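Local coordinates for protein archaeosine synthase (Pyrobaculum calidifontis, PDB 5K0P) that catalyses the last step of archaeosine synthesis, converting the nitrile of preQ0-modified tRNA to a formamidine with free ammonium, as a tunnel-fold homodecamer, at residues 30-35 with 46-51; 41-46 with 71-76; 64-69 with 97-102. One frame throughout, in Å; residues are numbered along the deposited sequence.

Contact 1 of 3, residues 30-35 with 46-51; sequences FEVSVE and EEFKKM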
loop_
_atom_site.group_PDB
_atom_site.type_symbol
_atom_site.label_atom_id
_atom_site.label_comp_id
_atom_site.label_asym_id
_atom_site.label_seq_id
_atom_site.Cartn_x
_atom_site.Cartn_y
_atom_site.Cartn_z
ATOM N N PHE A 30 12.910 17.063 -8.417
ATOM C CA PHE A 30 12.364 17.184 -7.097
ATOM C C PHE A 30 10.863 17.144 -7.016
ATOM O O PHE A 30 10.167 17.378 -7.999
ATOM C CB PHE A 30 12.898 18.429 -6.327
ATOM C CG PHE A 30 12.595 19.763 -6.939
ATOM C CD1 PHE A 30 11.460 20.400 -6.667
ATOM C CD2 PHE A 30 13.500 20.360 -7.806
ATOM C CE1 PHE A 30 11.177 21.646 -7.206
ATOM C CE2 PHE A 30 13.259 21.566 -8.393
ATOM C CZ PHE A 30 12.079 22.259 -8.086
ATOM N N GLU A 31 10.381 16.853 -5.793
ATOM C CA GLU A 31 9.041 17.107 -5.440
ATOM C C GLU A 31 9.012 18.273 -4.413
ATOM O O GLU A 31 9.729 18.283 -3.454
ATOM C CB GLU A 31 8.439 15.777 -4.877
ATOM C CG GLU A 31 6.947 15.966 -4.643
ATOM C CD GLU A 31 6.334 14.932 -3.717
ATOM O OE1 GLU A 31 6.547 15.008 -2.439
ATOM O OE2 GLU A 31 5.602 14.085 -4.286
ATOM N N VAL A 32 8.144 19.232 -4.611
ATOM C CA VAL A 32 8.027 20.363 -3.707
ATOM C C VAL A 32 6.634 20.456 -3.154
ATOM O O VAL A 32 5.642 20.295 -3.906
ATOM C CB VAL A 32 8.483 21.664 -4.369
ATOM C CG1 VAL A 32 7.679 22.011 -5.641
ATOM C CG2 VAL A 32 8.378 22.841 -3.381
ATOM N N SER A 33 6.565 20.671 -1.847
ATOM C CA SER A 33 5.282 20.822 -1.095
ATOM C C SER A 33 5.333 22.209 -0.469
ATOM O O SER A 33 6.330 22.530 0.136
ATOM C CB SER A 33 5.162 19.773 0.017
ATOM O OG SER A 33 5.029 18.514 -0.569
ATOM N N VAL A 34 4.290 23.021 -0.662
ATOM C CA VAL A 34 4.169 24.287 0.051
ATOM C C VAL A 34 2.882 24.317 0.820
ATOM O O VAL A 34 1.788 23.930 0.314
ATOM C CB VAL A 34 4.303 25.458 -0.929
ATOM C CG1 VAL A 34 4.202 26.803 -0.261
ATOM C CG2 VAL A 34 5.612 25.301 -1.672
ATOM N N GLU A 35 2.969 24.826 2.042
ATOM C CA GLU A 35 1.750 24.976 2.830
ATOM C C GLU A 35 1.784 26.353 3.411
ATOM O O GLU A 35 2.859 26.823 3.787
ATOM C CB GLU A 35 1.705 23.759 3.729
ATOM C CG GLU A 35 1.565 23.934 5.150
ATOM C CD GLU A 35 1.687 22.654 5.979
ATOM O OE1 GLU A 35 1.513 21.487 5.482
ATOM O OE2 GLU A 35 1.944 22.909 7.177
ATOM N N GLU A 46 -1.561 28.903 -10.827
ATOM C CA GLU A 46 -0.815 29.132 -12.080
ATOM C C GLU A 46 0.431 29.869 -11.680
ATOM O O GLU A 46 1.450 29.556 -12.223
ATOM C CB GLU A 46 -1.613 29.959 -13.127
ATOM C CG GLU A 46 -2.868 29.295 -13.707
ATOM C CD GLU A 46 -4.203 29.496 -12.901
ATOM O OE1 GLU A 46 -4.224 29.590 -11.612
ATOM O OE2 GLU A 46 -5.282 29.497 -13.583
ATOM N N GLU A 47 0.348 30.807 -10.724
ATOM C CA GLU A 47 1.510 31.594 -10.280
ATOM C C GLU A 47 2.465 30.706 -9.510
ATOM O O GLU A 47 3.683 30.748 -9.758
ATOM C CB GLU A 47 1.090 32.801 -9.467
ATOM C CG GLU A 47 2.215 33.801 -9.316
ATOM C CD GLU A 47 1.925 35.060 -8.451
ATOM O OE1 GLU A 47 0.761 35.435 -8.151
ATOM O OE2 GLU A 47 2.917 35.720 -8.075
ATOM N N PHE A 48 1.929 29.859 -8.624
ATOM C CA PHE A 48 2.772 28.830 -8.007
ATOM C C PHE A 48 3.586 27.917 -9.000
ATOM O O PHE A 48 4.800 27.761 -8.851
ATOM C CB PHE A 48 1.948 27.977 -7.015
ATOM C CG PHE A 48 2.705 26.842 -6.457
ATOM C CD1 PHE A 48 3.791 27.076 -5.556
ATOM C CD2 PHE A 48 2.415 25.530 -6.838
ATOM C CE1 PHE A 48 4.482 26.020 -5.012
ATOM C CE2 PHE A 48 3.132 24.496 -6.260
ATOM C CZ PHE A 48 4.143 24.740 -5.354
ATOM N N LYS A 49 2.898 27.329 -9.982
ATOM C CA LYS A 49 3.558 26.503 -10.941
ATOM C C LYS A 49 4.667 27.282 -11.737
ATOM O O LYS A 49 5.717 26.758 -12.021
ATOM C CB LYS A 49 2.569 26.004 -11.904
ATOM C CG LYS A 49 3.237 25.271 -13.029
ATOM C CD LYS A 49 2.179 24.600 -13.857
ATOM C CE LYS A 49 2.634 23.285 -14.503
ATOM N NZ LYS A 49 3.905 23.306 -15.250
ATOM N N LYS A 50 4.407 28.515 -12.125
ATOM C CA LYS A 50 5.508 29.355 -12.754
ATOM C C LYS A 50 6.731 29.522 -11.760
ATOM O O LYS A 50 7.911 29.494 -12.154
ATOM C CB LYS A 50 5.036 30.759 -13.253
ATOM C CG LYS A 50 3.812 30.869 -14.155
ATOM C CD LYS A 50 3.786 30.076 -15.508
ATOM C CE LYS A 50 3.078 28.642 -15.592
ATOM N NZ LYS A 50 1.724 28.290 -14.915
ATOM N N MET A 51 6.462 29.780 -10.483
ATOM C CA MET A 51 7.568 29.894 -9.507
ATOM C C MET A 51 8.411 28.615 -9.519
ATOM O O MET A 51 9.626 28.664 -9.632
ATOM C CB MET A 51 7.031 30.111 -8.109
ATOM C CG MET A 51 6.380 31.476 -7.849
ATOM S SD MET A 51 5.732 31.479 -6.160
ATOM C CE MET A 51 5.062 33.135 -6.150
#
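Val34 and Phe48 make the close part of this strand-to-helix contact. Methyl CG2 of Val34 lies 3.6 Å from CE1 of Phe48 and 4.0 Å from its CZ, so the methyl meets the CE1-CZ end of the ring, approaching it obliquely. The two side chains run in opposite directions and slide past each other; accordingly CB of Val34 is also near the ring, 4.1 Å from CE1 of Phe48. With CG of Phe48 anti to the backbone N (chi1 174°), the phenyl group extends from the helix toward the strand, bridging backbones whose nearest CA atoms, those of Val34 and Phe48, are 9.4 Å apart. Val32, two residues back on the same side of the strand, is a looser neighbour: its CG1 stands 4.5 Å from CZ of Phe48, also obliquely. That methyl also lies in the plane of the Phe30 ring, at its edge.

All three residues in contact are buried and the buried surface is modest, 106 Å², which fits one aromatic ring touching Val34 closely and Val32 more loosely. On the helix, Lys50 folds back so that its NZ bonds to O of Glu46 at 3.0 Å; that oxygen also accepts from the backbone N of Lys50, the two donors arriving from opposite faces of the carbonyl plane.

This helix-on-sheet packing belongs to the tunnel fold, and Glu46 to the substrate site shared between adjacent subunits. Strand 27-37 lies between strands 10-20 and 81-90, and Phe48 also packs on Leu13 and Thr15 of the former, while the two valines touch Val84 of the latter. Helix 62-77 closes another flank through Leu69, which meets Val32 and Met51, and Val93 of a neighbouring subunit packs on Phe48.

Contact 2 of 3, residues 41-46 with 71-76; sequences AVLAIE and EKVKAA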
loop_
_atom_site.group_PDB
_atom_site.type_symbol
_atom_site.label_atom_id
_atom_site.label_comp_id
_atom_site.label_asym_id
_atom_site.label_seq_id
_atom_site.Cartn_x
_atom_site.Cartn_y
_atom_site.Cartn_z
ATOM N N ALA A 41 -4.958 37.127 0.504
ATOM C CA ALA A 41 -4.577 36.760 -0.830
ATOM C C ALA A 41 -4.231 35.279 -0.825
ATOM O O ALA A 41 -3.448 34.764 0.041
ATOM C CB ALA A 41 -3.404 37.605 -1.321
ATOM N N VAL A 42 -4.885 34.597 -1.760
ATOM C CA VAL A 42 -4.593 33.240 -2.131
ATOM C C VAL A 42 -3.633 33.273 -3.311
ATOM O O VAL A 42 -3.832 34.045 -4.275
ATOM C CB VAL A 42 -5.880 32.451 -2.491
ATOM C CG1 VAL A 42 -5.560 31.157 -3.246
ATOM C CG2 VAL A 42 -6.620 32.183 -1.200
ATOM N N LEU A 43 -2.588 32.462 -3.208
ATOM C CA LEU A 43 -1.628 32.290 -4.311
ATOM C C LEU A 43 -2.292 31.479 -5.462
ATOM O O LEU A 43 -2.719 30.347 -5.261
ATOM C CB LEU A 43 -0.391 31.583 -3.801
ATOM C CG LEU A 43 0.704 31.347 -4.862
ATOM C CD1 LEU A 43 1.173 32.706 -5.354
ATOM C CD2 LEU A 43 1.886 30.565 -4.347
ATOM N N ALA A 44 -2.400 32.099 -6.644
ATOM C CA ALA A 44 -2.999 31.410 -7.791
ATOM C C ALA A 44 -2.136 30.217 -8.115
ATOM O O ALA A 44 -0.909 30.306 -8.074
ATOM C CB ALA A 44 -3.091 32.314 -9.032
ATOM N N ILE A 45 -2.789 29.104 -8.464
ATOM C CA ILE A 45 -2.048 27.912 -8.717
ATOM C C ILE A 45 -1.113 28.130 -9.869
ATOM O O ILE A 45 -0.002 27.591 -9.908
ATOM C CB ILE A 45 -2.972 26.768 -9.063
ATOM C CG1 ILE A 45 -3.965 26.489 -7.946
ATOM C CG2 ILE A 45 -2.155 25.521 -9.313
ATOM C CD1 ILE A 45 -3.285 26.310 -6.621
ATOM N N GLU A 46 -1.561 28.903 -10.827
ATOM C CA GLU A 46 -0.815 29.132 -12.080
ATOM C C GLU A 46 0.431 29.869 -11.680
ATOM O O GLU A 46 1.450 29.556 -12.223
ATOM C CB GLU A 46 -1.613 29.959 -13.127
ATOM C CG GLU A 46 -2.868 29.295 -13.707
ATOM C CD GLU A 46 -4.203 29.496 -12.901
ATOM O OE1 GLU A 46 -4.224 29.590 -11.612
ATOM O OE2 GLU A 46 -5.282 29.497 -13.583
ATOM N N GLU A 71 10.771 32.576 -0.105
ATOM C CA GLU A 71 10.879 34.011 -0.274
ATOM C C GLU A 71 9.987 34.437 -1.415
ATOM O O GLU A 71 9.335 35.474 -1.247
ATOM C CB GLU A 71 12.314 34.525 -0.401
ATOM C CG GLU A 71 13.074 34.572 0.936
ATOM C CD GLU A 71 12.336 35.373 2.097
ATOM O OE1 GLU A 71 11.760 36.507 1.949
ATOM O OE2 GLU A 71 12.329 34.845 3.225
ATOM N N LYS A 72 9.874 33.640 -2.497
ATOM C CA LYS A 72 8.933 33.966 -3.548
ATOM C C LYS A 72 7.491 34.016 -3.102
ATOM O O LYS A 72 6.725 34.952 -3.484
ATOM C CB LYS A 72 9.031 32.989 -4.694
ATOM C CG LYS A 72 10.176 33.366 -5.583
ATOM C CD LYS A 72 10.689 32.175 -6.327
ATOM C CE LYS A 72 11.876 32.562 -7.181
ATOM N NZ LYS A 72 11.356 32.641 -8.528
ATOM N N VAL A 73 7.111 33.014 -2.300
ATOM C CA VAL A 73 5.733 32.913 -1.835
ATOM C C VAL A 73 5.439 34.025 -0.819
ATOM O O VAL A 73 4.379 34.614 -0.863
ATOM C CB VAL A 73 5.404 31.536 -1.232
ATOM C CG1 VAL A 73 3.962 31.521 -0.670
ATOM C CG2 VAL A 73 5.587 30.462 -2.281
ATOM N N LYS A 74 6.371 34.333 0.050
ATOM C CA LYS A 74 6.115 35.386 1.003
ATOM C C LYS A 74 5.954 36.698 0.292
ATOM O O LYS A 74 5.111 37.525 0.697
ATOM C CB LYS A 74 7.246 35.549 1.991
ATOM C CG LYS A 74 7.188 34.578 3.139
ATOM C CD LYS A 74 8.469 34.577 3.927
ATOM C CE LYS A 74 8.742 35.888 4.677
ATOM N NZ LYS A 74 7.809 35.883 5.831
ATOM N N ALA A 75 6.751 36.918 -0.750
ATOM C CA ALA A 75 6.656 38.170 -1.465
ATOM C C ALA A 75 5.337 38.318 -2.233
ATOM O O ALA A 75 4.772 39.419 -2.250
ATOM C CB ALA A 75 7.866 38.406 -2.388
ATOM N N ALA A 76 4.847 37.235 -2.845
ATOM C CA ALA A 76 3.581 37.258 -3.541
ATOM C C ALA A 76 2.353 37.461 -2.633
ATOM O O ALA A 76 1.460 38.182 -3.030
ATOM C CB ALA A 76 3.403 35.993 -4.356
#
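Leu43 carries the whole of the close packing here, dividing its two methyl branches between two residues one helical turn apart. CD1 of Leu43 lies 4.1 Å from CB of Ala76, and CD2 of Leu43 lies 4.2 Å from CG2 of Val73. The leucine CG is anti to its own nitrogen (chi1 -180°), which carries the fork across to the helix from a backbone whose CA is 7.2 Å from the CA of Ala76. Both contacts are purely apolar and at ordinary van der Waals distance, and together the segments bury 124 Å².

Away from this fork the packing is looser. Ala41 points toward the helix, yet its side chain stays 5.2 Å from the nearest atom of 71-76; it rests instead on Val77. Ala76 is partly exposed, whereas Leu43 and Val73 are buried, so the CD1 branch meets the more open residue and the CD2 branch the buried one. Glu71 and Ala75 are exposed on the helix, as is Ala44 on the loop, where it occupies the N-cap position of helix 45-53.

The backbone of Leu43 is fixed separately, its N being hydrogen-bonded to the hydroxyl of Tyr36. Leu43, Ala44, Ile45 and Glu46 all belong to the experimentally established substrate site, which is shared between adjacent subunits; Glu46 OE2 is hydrogen-bonded to Tyr90 OH of a neighbouring subunit. The arrangement thus joins a substrate-binding loop and helix start to the long helix 62-77, within a tunnel-fold subunit whose active sites lie at the intermonomer interfaces.

Contact 3 of 3, residues 64-69 with 97-102; sequences ELAVDL and VVAESG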
loop_
_atom_site.group_PDB
_atom_site.type_symbol
_atom_site.label_atom_id
_atom_site.label_comp_id
_atom_site.label_asym_id
_atom_site.label_seq_id
_atom_site.Cartn_x
_atom_site.Cartn_y
_atom_site.Cartn_z
ATOM N N GLU A 64 18.992 25.782 -1.123
ATOM C CA GLU A 64 18.788 27.196 -1.483
ATOM C C GLU A 64 17.467 27.375 -2.152
ATOM O O GLU A 64 16.780 28.368 -1.950
ATOM C CB GLU A 64 19.886 27.709 -2.437
ATOM C CG GLU A 64 21.208 27.803 -1.766
ATOM C CD GLU A 64 22.396 27.813 -2.758
ATOM O OE1 GLU A 64 22.297 27.624 -4.025
ATOM O OE2 GLU A 64 23.478 27.972 -2.232
ATOM N N LEU A 65 17.163 26.442 -3.030
ATOM C CA LEU A 65 15.867 26.434 -3.688
ATOM C C LEU A 65 14.727 26.492 -2.690
ATOM O O LEU A 65 13.846 27.335 -2.873
ATOM C CB LEU A 65 15.724 25.223 -4.639
ATOM C CG LEU A 65 14.524 25.263 -5.641
ATOM C CD1 LEU A 65 14.852 24.313 -6.822
ATOM C CD2 LEU A 65 13.182 24.890 -4.968
ATOM N N ALA A 66 14.720 25.633 -1.647
ATOM C CA ALA A 66 13.590 25.682 -0.685
ATOM C C ALA A 66 13.393 27.071 -0.078
ATOM O O ALA A 66 12.237 27.607 0.009
ATOM C CB ALA A 66 13.773 24.628 0.460
ATOM N N VAL A 67 14.526 27.674 0.282
ATOM C CA VAL A 67 14.539 29.011 0.877
ATOM C C VAL A 67 14.135 30.098 -0.152
ATOM O O VAL A 67 13.341 30.973 0.135
ATOM C CB VAL A 67 15.882 29.313 1.534
ATOM C CG1 VAL A 67 15.868 30.694 2.068
ATOM C CG2 VAL A 67 16.153 28.313 2.640
ATOM N N ASP A 68 14.624 29.972 -1.370
ATOM C CA ASP A 68 14.289 30.918 -2.428
ATOM C C ASP A 68 12.783 30.890 -2.742
ATOM O O ASP A 68 12.161 31.932 -2.887
ATOM C CB ASP A 68 15.104 30.634 -3.691
ATOM C CG ASP A 68 14.982 31.718 -4.684
ATOM O OD1 ASP A 68 15.413 32.840 -4.385
ATOM O OD2 ASP A 68 14.414 31.471 -5.726
ATOM N N LEU A 69 12.217 29.697 -2.827
ATOM C CA LEU A 69 10.811 29.530 -3.133
ATOM C C LEU A 69 9.972 30.081 -1.956
ATOM O O LEU A 69 8.966 30.695 -2.184
ATOM C CB LEU A 69 10.488 28.037 -3.455
ATOM C CG LEU A 69 9.012 27.691 -3.822
ATOM C CD1 LEU A 69 8.544 28.528 -5.007
ATOM C CD2 LEU A 69 8.824 26.200 -4.166
ATOM N N VAL A 97 14.451 18.979 2.451
ATOM C CA VAL A 97 14.856 20.227 2.976
ATOM C C VAL A 97 13.651 21.042 3.213
ATOM O O VAL A 97 12.871 21.264 2.297
ATOM C CB VAL A 97 15.792 20.991 1.953
ATOM C CG1 VAL A 97 16.124 22.309 2.581
ATOM C CG2 VAL A 97 17.072 20.240 1.710
ATOM N N VAL A 98 13.538 21.621 4.415
ATOM C CA VAL A 98 12.356 22.382 4.788
ATOM C C VAL A 98 12.809 23.837 5.058
ATOM O O VAL A 98 13.841 24.070 5.765
ATOM C CB VAL A 98 11.694 21.772 6.070
ATOM C CG1 VAL A 98 10.494 22.549 6.523
ATOM C CG2 VAL A 98 11.383 20.272 5.923
ATOM N N ALA A 99 12.007 24.785 4.593
ATOM C CA ALA A 99 12.120 26.162 5.045
ATOM C C ALA A 99 10.775 26.602 5.542
ATOM O O ALA A 99 9.746 26.214 4.999
ATOM C CB ALA A 99 12.575 27.067 3.910
ATOM N N GLU A 100 10.786 27.418 6.590
ATOM C CA GLU A 100 9.567 27.813 7.297
ATOM C C GLU A 100 9.623 29.261 7.577
ATOM O O GLU A 100 10.692 29.840 7.738
ATOM C CB GLU A 100 9.534 27.192 8.654
ATOM C CG GLU A 100 9.211 25.738 8.617
ATOM C CD GLU A 100 8.803 25.176 9.954
ATOM O OE1 GLU A 100 7.756 25.578 10.438
ATOM O OE2 GLU A 100 9.506 24.290 10.484
ATOM N N SER A 101 8.475 29.850 7.745
ATOM C CA SER A 101 8.409 31.184 8.319
ATOM C C SER A 101 7.031 31.397 8.943
ATOM O O SER A 101 6.026 31.195 8.242
ATOM C CB SER A 101 8.623 32.217 7.240
ATOM O OG SER A 101 8.555 33.494 7.817
ATOM N N GLY A 102 7.024 31.818 10.227
ATOM C CA GLY A 102 5.838 32.192 10.967
ATOM C C GLY A 102 5.190 30.953 11.529
ATOM O O GLY A 102 5.863 30.007 11.943
#
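Ala66 and Ala99 face each other where helix 64-69 comes down on strand 97-102, and their small size sets the shape of the contact. The CA atoms of Val67 and Ala99 are only 5.6 Å apart, and the axes of the two short segments approach to 7.5 Å at an angle of 26°, so the helix runs nearly along the strand.

The bump on the strand is CB of Ala99. It enters a shallow hollow on the helix surface, lined by the carbonyl oxygen of Ala66 and the CG2 methyl of Val67, each 4.0 Å from Ala99 CB. Val67 CG1 is anti to the backbone N (chi1 178°); the branch left beside that N, CG2, is the one that reaches the alanine methyl.

A second bump points the other way. CB of Ala66 fits against the start of the strand segment, touching CG1 of Val97 at 3.9 Å and lying equally far from the Val97 carbonyl oxygen. The methyls of Ala66 and Ala99 are 4.4 Å apart, a looser pair than either of these fits.

The same helix turns Leu65 and Leu69 onto Phe30 and Val32 of strand 27-37. Strand 93-102 is outermost in this chain's sheet, but Val98 pairs antiparallel with a strand of a neighbouring subunit, so the sheet continues across the interface. Such helix-on-sheet packing belongs to the tunnel fold, and the Val97 side chain lies about 4 Å from that of Glu63, a residue of the shared substrate site.

What crosses is methyl against methyl or methyl against carbonyl oxygen, with no polar pair. Cohesion between helix and strand here therefore rests on van der Waals packing and burial of 153 Å² of surface, with three of the four contacting residues buried.

How the contacts relate
Contacts 1 and 3 lie nearer the chain centre and set helices 45-53 and 62-77 against strands 27-37 and 93-102 of the sheet. Contact 2, farther out, joins the loop leading into helix 45-53 to helix 62-77, sharing a helix with each of the others. All touching residues of contact 1 are buried, while contacts 2 and 3 each include a partly exposed one (Ala76, Val67). All three are apolar, but by different means: an aromatic ring reaches across in contact 1, a forked leucine in contact 2, and small alanines allow close approach in contact 3. Leu69 CD2 packs on Val32 CG2 at 3.5 Å, linking contacts 3 and 1, while a probable Lys74–Ser101 hydrogen bond links 2 and 3.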